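Local coordinates for beta-galactosidase/beta-glucuronidase (Faecalibacterium prausnitzii L2-6, PDB 6MVF), which binds flavin mononucleotide and acts as a beta-glucuronidase of glycoside hydrolase family 2, probably cleaving beta-linked sugars, at residues A[277-282]-A[425-430]. Residues are numbered along the deposited sequence; the frame is centred on the assembly and turned at random.
Sequences RSYTVT and PTRLTT
Leu428 lays its CD1 methyl at the edge of the Tyr279 ring, near the ring plane, with CD1 3.7 Å from Tyr279 CE2. The same methyl meets Val281 CG2 at 3.8 Å. One leucine methyl thus touches both a ring edge and a valine methyl. This is the close-packed, apolar part of the contact. Phe393 of strand 391-398 touches both Val281 and Leu428 and extends it.

Tyr279 reaches across with its far end. Its CG sits between the backbone N and the carbonyl carbon (chi1 60°), and the ring runs on toward 425-430. There OH lies 3.3 Å from Arg427 CA and 3.4 Å from Arg427 CG. With an alanine replacing Tyr279, Leu428 CD1 would probably lose its ring edge and a gap open beside Arg427.

The polar side is looser and is bridged by water. One water sits between the segments. Arg277 NH2 donates to its oxygen at 2.6 Å, and the water donates to Thr426 O at 3.1 Å. Tyr279 CE1 lies over one face of the Arg277 guanidinium, offset toward the rim, while the water sits in plane at that guanidinium's edge. The two guanidinium planes are 73° apart, with Arg277 NH2 3.8 Å from Arg427 NH2. Each arginine has its own acceptor: Arg277 NE bonds to Pro389 O and Arg427 NE to Ile391 O. Arg427 also forms a salt bridge with Asp424.

The contact joins the hairpin strand 279-282 to the start of strand 428-433, a parallel strand of the TIM barrel, so the hairpin packs across one end of the barrel. The chemistry is mixed: apolar packing secures one side, while water and backbone carbonyls, with Asp424 nearby, probably ease the closeness of two positive charges on the other.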
loop_
_atom_site.group_PDB
_atom_site.type_symbol
_atom_site.label_atom_id
_atom_site.label_comp_id
_atom_site.label_asym_id
_atom_site.label_seq_id
_atom_site.Cartn_x
_atom_site.Cartn_y
_atom_site.Cartn_z
ATOM N N ARG A 277 -20.765 25.254 7.736
ATOM C CA ARG A 277 -21.521 25.911 6.679
ATOM C C ARG A 277 -22.825 26.417 7.253
ATOM O O ARG A 277 -23.361 25.847 8.201
ATOM C CB ARG A 277 -21.816 24.990 5.484
ATOM C CG ARG A 277 -22.920 23.981 5.696
ATOM C CD ARG A 277 -22.399 22.782 6.425
ATOM N NE ARG A 277 -23.431 21.800 6.726
ATOM C CZ ARG A 277 -24.287 21.920 7.734
ATOM N NH1 ARG A 277 -24.238 23.011 8.504
ATOM N NH2 ARG A 277 -25.199 20.966 7.958
ATOM N N SER A 278 -23.324 27.492 6.661
ATOM C CA SER A 278 -24.697 27.931 6.838
ATOM C C SER A 278 -25.360 27.945 5.469
ATOM O O SER A 278 -24.685 27.936 4.436
ATOM C CB SER A 278 -24.770 29.315 7.491
ATOM O OG SER A 278 -23.984 30.262 6.775
ATOM N N TYR A 279 -26.691 27.954 5.466
ATOM C CA TYR A 279 -27.415 27.823 4.213
ATOM C C TYR A 279 -28.856 28.274 4.408
ATOM O O TYR A 279 -29.407 28.211 5.509
ATOM C CB TYR A 279 -27.357 26.382 3.660
ATOM C CG TYR A 279 -27.941 25.309 4.564
ATOM C CD1 TYR A 279 -27.176 24.716 5.560
ATOM C CD2 TYR A 279 -29.251 24.867 4.401
ATOM C CE1 TYR A 279 -27.695 23.732 6.390
ATOM C CE2 TYR A 279 -29.784 23.875 5.228
ATOM C CZ TYR A 279 -28.991 23.311 6.223
ATOM O OH TYR A 279 -29.492 22.322 7.044
ATOM N N THR A 280 -29.457 28.733 3.315
ATOM C CA THR A 280 -30.812 29.249 3.327
ATOM C C THR A 280 -31.522 28.753 2.079
ATOM O O THR A 280 -30.894 28.526 1.039
ATOM C CB THR A 280 -30.822 30.789 3.390
ATOM O OG1 THR A 280 -29.935 31.310 2.391
ATOM C CG2 THR A 280 -30.344 31.282 4.757
ATOM N N VAL A 281 -32.832 28.544 2.207
ATOM C CA VAL A 281 -33.719 28.362 1.064
ATOM C C VAL A 281 -34.837 29.383 1.176
ATOM O O VAL A 281 -35.503 29.461 2.215
ATOM C CB VAL A 281 -34.308 26.941 0.985
ATOM C CG1 VAL A 281 -35.153 26.820 -0.262
ATOM C CG2 VAL A 281 -33.217 25.880 1.000
ATOM N N THR A 282 -35.046 30.161 0.110
ATOM C CA THR A 282 -36.177 31.066 0.002
ATOM C C THR A 282 -36.988 30.747 -1.251
ATOM O O THR A 282 -36.439 30.244 -2.241
ATOM C CB THR A 282 -35.734 32.535 -0.051
ATOM O OG1 THR A 282 -35.017 32.785 -1.269
ATOM C CG2 THR A 282 -34.867 32.871 1.149
ATOM N N PRO A 425 -32.557 21.588 15.379
ATOM C CA PRO A 425 -33.055 22.828 14.762
ATOM C C PRO A 425 -32.120 23.411 13.713
ATOM O O PRO A 425 -32.499 24.375 13.034
ATOM C CB PRO A 425 -33.213 23.773 15.963
ATOM C CG PRO A 425 -32.279 23.226 17.017
ATOM C CD PRO A 425 -32.284 21.734 16.821
ATOM N N THR A 426 -30.924 22.854 13.549
ATOM C CA THR A 426 -29.948 23.376 12.606
ATOM C C THR A 426 -30.190 22.902 11.177
ATOM O O THR A 426 -29.410 23.255 10.288
ATOM C CB THR A 426 -28.516 22.973 13.016
ATOM O OG1 THR A 426 -28.259 21.629 12.597
ATOM C CG2 THR A 426 -28.295 23.065 14.519
ATOM N N ARG A 427 -31.216 22.101 10.922
ATOM C CA ARG A 427 -31.456 21.623 9.571
ATOM C C ARG A 427 -32.905 21.851 9.157
ATOM O O ARG A 427 -33.816 21.938 9.988
ATOM C CB ARG A 427 -31.079 20.135 9.422
ATOM C CG ARG A 427 -29.566 19.881 9.455
ATOM C CD ARG A 427 -29.251 18.407 9.313
ATOM N NE ARG A 427 -27.824 18.133 9.127
ATOM C CZ ARG A 427 -26.960 17.915 10.113
ATOM N NH1 ARG A 427 -27.360 17.960 11.376
ATOM N NH2 ARG A 427 -25.693 17.651 9.829
ATOM N N LEU A 428 -33.087 21.960 7.843
ATOM C CA LEU A 428 -34.401 22.112 7.235
ATOM C C LEU A 428 -35.100 20.765 7.090
ATOM O O LEU A 428 -34.461 19.744 6.828
ATOM C CB LEU A 428 -34.249 22.773 5.867
ATOM C CG LEU A 428 -33.592 24.148 5.946
ATOM C CD1 LEU A 428 -33.345 24.675 4.563
ATOM C CD2 LEU A 428 -34.447 25.125 6.773
ATOM N N THR A 429 -36.419 20.760 7.256
ATOM C CA THR A 429 -37.218 19.578 6.956
ATOM C C THR A 429 -37.821 19.702 5.559
ATOM O O THR A 429 -38.063 20.807 5.061
ATOM C CB THR A 429 -38.321 19.360 7.999
ATOM O OG1 THR A 429 -39.166 20.516 8.070
ATOM C CG2 THR A 429 -37.707 19.132 9.371
ATOM N N THR A 430 -38.018 18.552 4.912
ATOM C CA THR A 430 -38.534 18.485 3.552
ATOM C C THR A 430 -39.512 17.325 3.484
ATOM O O THR A 430 -39.647 16.547 4.432
ATOM C CB THR A 430 -37.409 18.320 2.496
ATOM O OG1 THR A 430 -37.931 18.521 1.172
ATOM C CG2 THR A 430 -36.768 16.917 2.554
HETATM O O HOH W 1 -26.681 21.929 9.864
#